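Local coordinates for TRAP-type C4-dicarboxylate:H+ symport system substrate-binding component DctP (Shewanella oneidensis, PDB 4MX6), which probably binds succinate and related C4-dicarboxylates in the periplasm and hands them to a TRAP-type transporter for uptake, at residues K104-T109 / A182-A187; R111-D116 / E323-K328. One frame throughout, in Å; residues are numbered along the deposited sequence.

Contact 1 of 2, residues K104-T109 / A182-A187; sequences KFERYT and ASDVLA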
ATOM      1  N   LYS A 104       0.157  -7.131  -2.246  1.00  6.63           N
ATOM      2  CA  LYS A 104       0.995  -8.186  -1.670  1.00  7.22           C
ATOM      3  C   LYS A 104       0.228  -9.453  -1.293  1.00  7.63           C
ATOM      4  O   LYS A 104       0.676 -10.235  -0.459  1.00  9.03           O
ATOM      5  CB  LYS A 104       1.781  -7.629  -0.462  1.00  7.23           C
ATOM      6  CG  LYS A 104       2.825  -6.574  -0.872  1.00  6.83           C
ATOM      7  CD  LYS A 104       3.505  -5.906   0.303  1.00  7.30           C
ATOM      8  CE  LYS A 104       4.455  -4.810  -0.174  1.00  6.83           C
ATOM      9  NZ  LYS A 104       4.979  -3.981   0.943  1.00  6.96           N
ATOM     10  N   PHE A 105      -0.928  -9.659  -1.920  1.00  8.13           N
ATOM     11  CA  PHE A 105      -1.818 -10.760  -1.560  1.00  8.78           C
ATOM     12  C   PHE A 105      -1.923 -11.880  -2.600  1.00  9.62           C
ATOM     13  O   PHE A 105      -2.751 -12.778  -2.439  1.00 10.28           O
ATOM     14  CB  PHE A 105      -3.209 -10.205  -1.256  1.00  8.41           C
ATOM     15  CG  PHE A 105      -3.294  -9.458   0.055  1.00  7.75           C
ATOM     16  CD1 PHE A 105      -3.384 -10.147   1.250  1.00  8.62           C
ATOM     17  CD2 PHE A 105      -3.312  -8.075   0.096  1.00  7.88           C
ATOM     18  CE1 PHE A 105      -3.488  -9.474   2.463  1.00  8.72           C
ATOM     19  CE2 PHE A 105      -3.411  -7.402   1.311  1.00  7.48           C
ATOM     20  CZ  PHE A 105      -3.516  -8.108   2.486  1.00  8.55           C
ATOM     21  N   GLU A 106      -1.095 -11.856  -3.643  1.00 10.87           N
ATOM     22  CA  GLU A 106      -1.250 -12.788  -4.764  1.00 12.53           C
ATOM     23  C   GLU A 106      -1.142 -14.266  -4.396  1.00 14.06           C
ATOM     24  O   GLU A 106      -1.655 -15.119  -5.119  1.00 15.37           O
ATOM     25  CB  GLU A 106      -0.270 -12.463  -5.902  1.00 14.01           C
ATOM     26  CG  GLU A 106      -0.646 -11.175  -6.620  1.00 15.70           C
ATOM     27  CD  GLU A 106       0.325 -10.747  -7.726  1.00 17.23           C
ATOM     28  OE1 GLU A 106       1.400 -11.371  -7.857  1.00 17.29           O
ATOM     29  OE2 GLU A 106       0.012  -9.763  -8.459  1.00 18.57           O
ATOM     30  N   ARG A 107      -0.458 -14.590  -3.308  1.00 14.06           N
ATOM     31  CA  ARG A 107      -0.386 -15.985  -2.907  1.00 15.80           C
ATOM     32  C   ARG A 107      -1.717 -16.497  -2.380  1.00 16.02           C
ATOM     33  O   ARG A 107      -1.917 -17.702  -2.296  1.00 18.03           O
ATOM     34  CB  ARG A 107       0.678 -16.216  -1.846  1.00 19.76           C
ATOM     35  CG  ARG A 107       0.752 -17.686  -1.472  1.00 25.20           C
ATOM     36  CD  ARG A 107       1.943 -18.001  -0.626  1.00 29.79           C
ATOM     37  NE  ARG A 107       1.933 -17.201   0.584  1.00 33.01           N
ATOM     38  CZ  ARG A 107       2.958 -17.091   1.417  1.00 34.64           C
ATOM     39  NH1 ARG A 107       4.090 -17.735   1.163  1.00 35.67           N
ATOM     40  NH2 ARG A 107       2.849 -16.330   2.499  1.00 34.06           N
ATOM     41  N   TYR A 108      -2.615 -15.585  -2.022  1.00 14.04           N
ATOM     42  CA  TYR A 108      -3.878 -15.952  -1.376  1.00 13.27           C
ATOM     43  C   TYR A 108      -5.119 -15.667  -2.227  1.00 13.35           C
ATOM     44  O   TYR A 108      -6.133 -16.345  -2.086  1.00 14.46           O
ATOM     45  CB  TYR A 108      -3.976 -15.280   0.001  1.00 13.17           C
ATOM     46  CG  TYR A 108      -2.858 -15.718   0.908  1.00 13.78           C
ATOM     47  CD1 TYR A 108      -2.922 -16.927   1.585  1.00 14.73           C
ATOM     48  CD2 TYR A 108      -1.723 -14.944   1.067  1.00 13.80           C
ATOM     49  CE1 TYR A 108      -1.883 -17.348   2.394  1.00 15.80           C
ATOM     50  CE2 TYR A 108      -0.686 -15.354   1.870  1.00 14.54           C
ATOM     51  CZ  TYR A 108      -0.767 -16.553   2.538  1.00 15.80           C
ATOM     52  OH  TYR A 108       0.284 -16.951   3.347  1.00 17.34           O
ATOM     53  N   THR A 109      -5.038 -14.670  -3.104  1.00 12.63           N
ATOM     54  CA  THR A 109      -6.107 -14.388  -4.065  1.00 12.43           C
ATOM     55  C   THR A 109      -5.519 -13.627  -5.239  1.00 12.46           C
ATOM     56  O   THR A 109      -4.513 -12.946  -5.076  1.00 13.12           O
ATOM     57  CB  THR A 109      -7.268 -13.555  -3.453  1.00 12.09           C
ATOM     58  OG1 THR A 109      -8.289 -13.355  -4.435  1.00 13.11           O
ATOM     59  CG2 THR A 109      -6.805 -12.189  -2.965  1.00 11.75           C
ATOM     60  N   ALA A 182       5.958  -7.040  -4.374  1.00  8.22           N
ATOM     61  CA  ALA A 182       5.896  -8.370  -4.975  1.00  9.19           C
ATOM     62  C   ALA A 182       4.544  -8.644  -5.641  1.00  9.53           C
ATOM     63  O   ALA A 182       3.700  -9.352  -5.104  1.00 12.51           O
ATOM     64  CB  ALA A 182       6.227  -9.430  -3.952  1.00 11.85           C
ATOM     65  N   SER A 183       4.373  -8.070  -6.824  1.00  7.85           N
ATOM     66  CA  SER A 183       3.139  -8.108  -7.596  1.00  7.64           C
ATOM     67  C   SER A 183       3.442  -8.336  -9.063  1.00  8.18           C
ATOM     68  O   SER A 183       4.223  -7.604  -9.664  1.00  8.32           O
ATOM     69  CB  SER A 183       2.419  -6.772  -7.463  1.00  7.92           C
ATOM     70  OG  SER A 183       1.460  -6.617  -8.495  1.00  8.26           O
ATOM     71  N   ASP A 184       2.802  -9.337  -9.651  1.00  8.80           N
ATOM     72  CA  ASP A 184       2.901  -9.551 -11.094  1.00  9.62           C
ATOM     73  C   ASP A 184       2.348  -8.364 -11.901  1.00  8.76           C
ATOM     74  O   ASP A 184       2.813  -8.088 -13.011  1.00  8.85           O
ATOM     75  CB  ASP A 184       2.132 -10.808 -11.516  1.00 11.67           C
ATOM     76  CG  ASP A 184       2.775 -12.097 -11.045  1.00 15.12           C
ATOM     77  OD1 ASP A 184       3.991 -12.109 -10.783  1.00 15.44           O
ATOM     78  OD2 ASP A 184       2.050 -13.121 -10.996  1.00 17.73           O
ATOM     79  N   VAL A 185       1.324  -7.691 -11.379  1.00  7.78           N
ATOM     80  CA  VAL A 185       0.765  -6.554 -12.101  1.00  8.22           C
ATOM     81  C   VAL A 185       1.799  -5.421 -12.144  1.00  7.18           C
ATOM     82  O   VAL A 185       1.988  -4.792 -13.192  1.00  7.95           O
ATOM     83  CB  VAL A 185      -0.555  -6.048 -11.465  1.00  8.63           C
ATOM     84  CG1 VAL A 185      -1.029  -4.789 -12.171  1.00  9.11           C
ATOM     85  CG2 VAL A 185      -1.641  -7.120 -11.523  1.00  9.85           C
ATOM     86  N   LEU A 186       2.469  -5.159 -11.018  1.00  7.10           N
ATOM     87  CA  LEU A 186       3.446  -4.074 -10.990  1.00  7.07           C
ATOM     88  C   LEU A 186       4.665  -4.407 -11.850  1.00  7.25           C
ATOM     89  O   LEU A 186       5.227  -3.532 -12.501  1.00  7.62           O
ATOM     90  CB  LEU A 186       3.827  -3.714  -9.552  1.00  6.82           C
ATOM     91  CG  LEU A 186       2.616  -3.292  -8.717  1.00  7.69           C
ATOM     92  CD1 LEU A 186       3.060  -2.974  -7.308  1.00  8.73           C
ATOM     93  CD2 LEU A 186       1.887  -2.103  -9.334  1.00  7.91           C
ATOM     94  N   ALA A 187       5.058  -5.676 -11.901  1.00  7.71           N
ATOM     95  CA  ALA A 187       6.125  -6.074 -12.817  1.00  8.21           C
ATOM     96  C   ALA A 187       5.688  -5.784 -14.257  1.00  8.17           C
ATOM     97  O   ALA A 187       6.456  -5.244 -15.056  1.00  9.02           O
ATOM     98  CB  ALA A 187       6.470  -7.536 -12.643  1.00  9.05           C
TER
HETATM   99  O   HOH W   1       1.271 -10.311  -4.207  1.00 14.18           O
HETATM  100  O   HOH W   2       4.138 -11.705  -7.074  1.00 31.99           O
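Glu-106 reaches across to the first turn of helix 184-191 and takes the backbone N-H of Asp-184 on its carboxylate. The bond to OE1 is nearly straight (3.1 Å from Asp-184 N, 170° at the hydrogen) and uses the syn lone pair; OE2 adds a weak second bond to the same N-H. The chain gets there by running extended beyond CG (chi2 177°). OE1 is also donated to by a water, 2.9 Å from it, which bonds weakly to Ala-182 O. A second water accepts from Glu-106 N and donates to Ala-182 O, 2.8 Å away, so the loop backbone is tied in as well. The carboxylate of Asp-184 lies close, its OD2 3.7 Å from Glu-106 OE1, but its OD1 is paired with Lys-199, which probably eases the repulsion. An alanine in place of Glu-106 would leave the Asp-184 N-H without its carboxylate acceptor, and the helix start would probably be held less firmly to the loop. Ser-183 OG, bonded to Asp-116, accepts from Leu-186 N at 3.1 Å. This is a serine N-cap, with an acidic side chain from a distant loop binding the helix's first turn, beside the succinate site to which Lys-104 belongs.

Contact 2 of 2, residues R111-D116 / E323-K328; sequences RLQVFD and EDQVGK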
ATOM      1  N   ARG A 111      -7.762 -11.666  -6.875  1.00 11.60           N
ATOM      2  CA  ARG A 111      -8.800 -10.660  -7.056  1.00 12.09           C
ATOM      3  C   ARG A 111      -8.341  -9.241  -6.710  1.00 10.72           C
ATOM      4  O   ARG A 111      -8.816  -8.264  -7.315  1.00 11.45           O
ATOM      5  CB  ARG A 111     -10.037 -11.033  -6.244  1.00 13.08           C
ATOM      6  CG  ARG A 111     -10.774 -12.250  -6.808  1.00 14.46           C
ATOM      7  CD  ARG A 111     -11.862 -12.753  -5.861  1.00 15.13           C
ATOM      8  NE  ARG A 111     -12.861 -11.725  -5.582  1.00 15.15           N
ATOM      9  CZ  ARG A 111     -13.801 -11.823  -4.649  1.00 15.41           C
ATOM     10  NH1 ARG A 111     -13.855 -12.893  -3.876  1.00 15.50           N
ATOM     11  NH2 ARG A 111     -14.662 -10.829  -4.461  1.00 15.74           N
ATOM     12  N   LEU A 112      -7.406  -9.109  -5.764  1.00  8.40           N
ATOM     13  CA  LEU A 112      -6.947  -7.789  -5.330  1.00  8.09           C
ATOM     14  C   LEU A 112      -6.015  -7.123  -6.340  1.00  8.17           C
ATOM     15  O   LEU A 112      -5.715  -5.935  -6.204  1.00  8.14           O
ATOM     16  CB  LEU A 112      -6.310  -7.855  -3.934  1.00  8.27           C
ATOM     17  CG  LEU A 112      -7.328  -8.171  -2.830  1.00  8.76           C
ATOM     18  CD1 LEU A 112      -6.636  -8.553  -1.539  1.00 10.28           C
ATOM     19  CD2 LEU A 112      -8.246  -6.984  -2.598  1.00  9.17           C
ATOM     20  N   GLN A 113      -5.600  -7.878  -7.361  1.00  8.72           N
ATOM     21  CA  GLN A 113      -4.759  -7.352  -8.431  1.00  9.05           C
ATOM     22  C   GLN A 113      -5.364  -6.124  -9.095  1.00  8.51           C
ATOM     23  O   GLN A 113      -4.642  -5.298  -9.651  1.00  8.50           O
ATOM     24  CB  GLN A 113      -4.495  -8.438  -9.484  1.00 10.22           C
ATOM     25  CG  GLN A 113      -3.543  -9.494  -8.994  1.00 11.03           C
ATOM     26  CD  GLN A 113      -3.150 -10.492 -10.056  1.00 11.54           C
ATOM     27  OE1 GLN A 113      -1.975 -10.834 -10.184  1.00 11.85           O
ATOM     28  NE2 GLN A 113      -4.121 -10.976 -10.821  1.00 13.37           N
ATOM     29  N   VAL A 114      -6.692  -6.011  -9.072  1.00  8.48           N
ATOM     30  CA  VAL A 114      -7.357  -4.848  -9.640  1.00  9.00           C
ATOM     31  C   VAL A 114      -6.764  -3.539  -9.104  1.00  8.28           C
ATOM     32  O   VAL A 114      -6.616  -2.573  -9.850  1.00  8.25           O
ATOM     33  CB  VAL A 114      -8.885  -4.912  -9.428  1.00 10.49           C
ATOM     34  CG1 VAL A 114      -9.267  -4.878  -7.954  1.00 11.01           C
ATOM     35  CG2 VAL A 114      -9.569  -3.784 -10.207  1.00 12.40           C
ATOM     36  N   PHE A 115      -6.416  -3.514  -7.823  1.00  7.61           N
ATOM     37  CA  PHE A 115      -5.917  -2.296  -7.212  1.00  7.40           C
ATOM     38  C   PHE A 115      -4.576  -1.823  -7.771  1.00  7.73           C
ATOM     39  O   PHE A 115      -4.234  -0.653  -7.618  1.00  8.79           O
ATOM     40  CB  PHE A 115      -5.816  -2.472  -5.696  1.00  7.27           C
ATOM     41  CG  PHE A 115      -7.136  -2.376  -4.979  1.00  7.56           C
ATOM     42  CD1 PHE A 115      -7.760  -1.146  -4.813  1.00  7.56           C
ATOM     43  CD2 PHE A 115      -7.731  -3.511  -4.435  1.00  7.90           C
ATOM     44  CE1 PHE A 115      -8.953  -1.055  -4.131  1.00  7.52           C
ATOM     45  CE2 PHE A 115      -8.928  -3.419  -3.748  1.00  8.14           C
ATOM     46  CZ  PHE A 115      -9.538  -2.187  -3.596  1.00  8.34           C
ATOM     47  N   ASP A 116      -3.810  -2.726  -8.381  1.00  6.86           N
ATOM     48  CA  ASP A 116      -2.489  -2.402  -8.908  1.00  6.98           C
ATOM     49  C   ASP A 116      -2.525  -1.855 -10.332  1.00  6.82           C
ATOM     50  O   ASP A 116      -1.501  -1.429 -10.846  1.00  7.65           O
ATOM     51  CB  ASP A 116      -1.614  -3.653  -8.912  1.00  7.26           C
ATOM     52  CG  ASP A 116      -1.063  -4.006  -7.549  1.00  9.15           C
ATOM     53  OD1 ASP A 116      -1.145  -3.155  -6.644  1.00 12.65           O
ATOM     54  OD2 ASP A 116      -0.530  -5.135  -7.402  1.00  9.10           O
ATOM     55  N   GLU A 323      -7.166  -8.883 -17.330  1.00 12.32           N
ATOM     56  CA  GLU A 323      -8.616  -8.739 -17.294  1.00 13.99           C
ATOM     57  C   GLU A 323      -9.324 -10.040 -16.867  1.00 17.11           C
ATOM     58  O   GLU A 323     -10.293 -10.008 -16.101  1.00 17.22           O
ATOM     59  CB  GLU A 323      -9.138  -8.260 -18.647  1.00 13.76           C
ATOM     60  CG  GLU A 323     -10.616  -7.982 -18.661  1.00 13.93           C
ATOM     61  CD  GLU A 323     -11.099  -7.769 -20.050  1.00 14.65           C
ATOM     62  OE1 GLU A 323     -10.772  -6.699 -20.610  1.00 13.09           O
ATOM     63  OE2 GLU A 323     -11.768  -8.693 -20.578  1.00 17.29           O
ATOM     64  N   ASP A 324      -8.847 -11.188 -17.339  1.00 20.08           N
ATOM     65  CA  ASP A 324      -9.485 -12.461 -16.966  1.00 23.60           C
ATOM     66  C   ASP A 324      -9.416 -12.767 -15.467  1.00 24.36           C
ATOM     67  O   ASP A 324     -10.428 -13.147 -14.864  1.00 25.79           O
ATOM     68  CB  ASP A 324      -8.874 -13.631 -17.735  1.00 26.77           C
ATOM     69  CG  ASP A 324      -9.346 -13.696 -19.163  1.00 29.78           C
ATOM     70  OD1 ASP A 324     -10.395 -14.332 -19.420  1.00 30.62           O
ATOM     71  OD2 ASP A 324      -8.659 -13.116 -20.026  1.00 31.59           O
ATOM     72  N   GLN A 325      -8.229 -12.640 -14.879  1.00 23.44           N
ATOM     73  CA  GLN A 325      -8.022 -12.951 -13.465  1.00 23.02           C
ATOM     74  C   GLN A 325      -8.777 -12.007 -12.557  1.00 21.79           C
ATOM     75  O   GLN A 325      -9.199 -12.379 -11.457  1.00 22.60           O
ATOM     76  CB  GLN A 325      -6.541 -12.842 -13.096  1.00 24.30           C
ATOM     77  CG  GLN A 325      -5.625 -13.835 -13.773  1.00 25.12           C
ATOM     78  CD  GLN A 325      -4.168 -13.576 -13.432  1.00 25.32           C
ATOM     79  OE1 GLN A 325      -3.832 -13.265 -12.291  1.00 23.08           O
ATOM     80  NE2 GLN A 325      -3.298 -13.674 -14.430  1.00 26.62           N
ATOM     81  N   VAL A 326      -8.910 -10.766 -12.995  1.00 20.09           N
ATOM     82  CA  VAL A 326      -9.433  -9.738 -12.131  1.00 19.34           C
ATOM     83  C   VAL A 326     -10.939  -9.637 -12.282  1.00 17.95           C
ATOM     84  O   VAL A 326     -11.655  -9.371 -11.313  1.00 17.83           O
ATOM     85  CB  VAL A 326      -8.765  -8.403 -12.452  1.00 20.62           C
ATOM     86  CG1 VAL A 326      -9.569  -7.268 -11.888  1.00 21.70           C
ATOM     87  CG2 VAL A 326      -7.326  -8.399 -11.918  1.00 21.06           C
ATOM     88  N   GLY A 327     -11.407  -9.870 -13.506  1.00 16.61           N
ATOM     89  CA  GLY A 327     -12.814  -9.739 -13.848  1.00 16.13           C
ATOM     90  C   GLY A 327     -13.077  -8.441 -14.587  1.00 15.38           C
ATOM     91  O   GLY A 327     -12.868  -7.360 -14.052  1.00 15.41           O
ATOM     92  N   LYS A 328     -13.556  -8.542 -15.822  1.00 14.19           N
ATOM     93  CA  LYS A 328     -13.908  -7.346 -16.579  1.00 13.94           C
ATOM     94  C   LYS A 328     -14.931  -6.500 -15.826  1.00 12.98           C
ATOM     95  O   LYS A 328     -14.851  -5.278 -15.835  1.00 12.53           O
ATOM     96  CB  LYS A 328     -14.451  -7.694 -17.953  1.00 15.99           C
ATOM     97  CG  LYS A 328     -14.700  -6.463 -18.803  1.00 18.32           C
ATOM     98  CD  LYS A 328     -14.609  -6.795 -20.275  1.00 20.17           C
ATOM     99  CE  LYS A 328     -14.925  -5.604 -21.185  1.00 22.50           C
ATOM    100  NZ  LYS A 328     -16.347  -5.138 -21.052  1.00 23.96           N
TER
HETATM  101  O   HOH W   3     -11.282  -8.528  -8.624  1.00 15.36           O
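Gln-113 and Gln-325 meet through their amides: NE2 of Gln-113 donates to OE1 of Gln-325 at 2.7 Å, with an angle of 156° at the hydrogen. The two side chains approach at a slant, their amide planes 32° apart, and the donor sits above the carbonyl plane of Gln-325, 44° out of it, instead of on a lone pair. Both chains run extended beyond CG, which carries the two amides out to meet. Gln-113 NE2 also gives a weak bond to Lys-110 O.

Next to this polar bridge, Val-326 spreads its two methyls over the facing turn. CG1, anti to the backbone N, presses on Val-114 CB at 3.5 Å, tighter than usual for two carbons, and the valines cross at about a right angle. CG2 goes instead to Gln-113 CB, 3.7 Å away. A water joins the backbones, donating to Arg-111 O and to Val-326 O, each at 2.8 Å.

Helix 305-326 ends here, Gly-327 leaving it with positive phi before helix 328-337 begins. That second helix packs on the same patch, Val-330 on Val-114 and Ile-331 on Val-326. Around the 111-116 turn, Val-185 of helix 184-191 touches Gln-113, while Leu-112 and Phe-115 rest on Leu-139 of helix 134-139.

How the contacts relate
From the N terminus, the chain passes helix 86-91 and enters the loop that supplies 104-109 and then 111-116, the first halves of both contacts. Contact 1 closes when the chain comes back at 182-187, the start of helix 184-191; contact 2 closes 207 residues after 111-116, at the end of helix 305-326. The segments alternate, so the two closures cross instead of nesting. Their centres lie 11 Å apart and they touch directly: Val-185 packs on Asp-116, and Phe-105 on Leu-112. One loop thus ties helix 184-191 to the C-terminal helices.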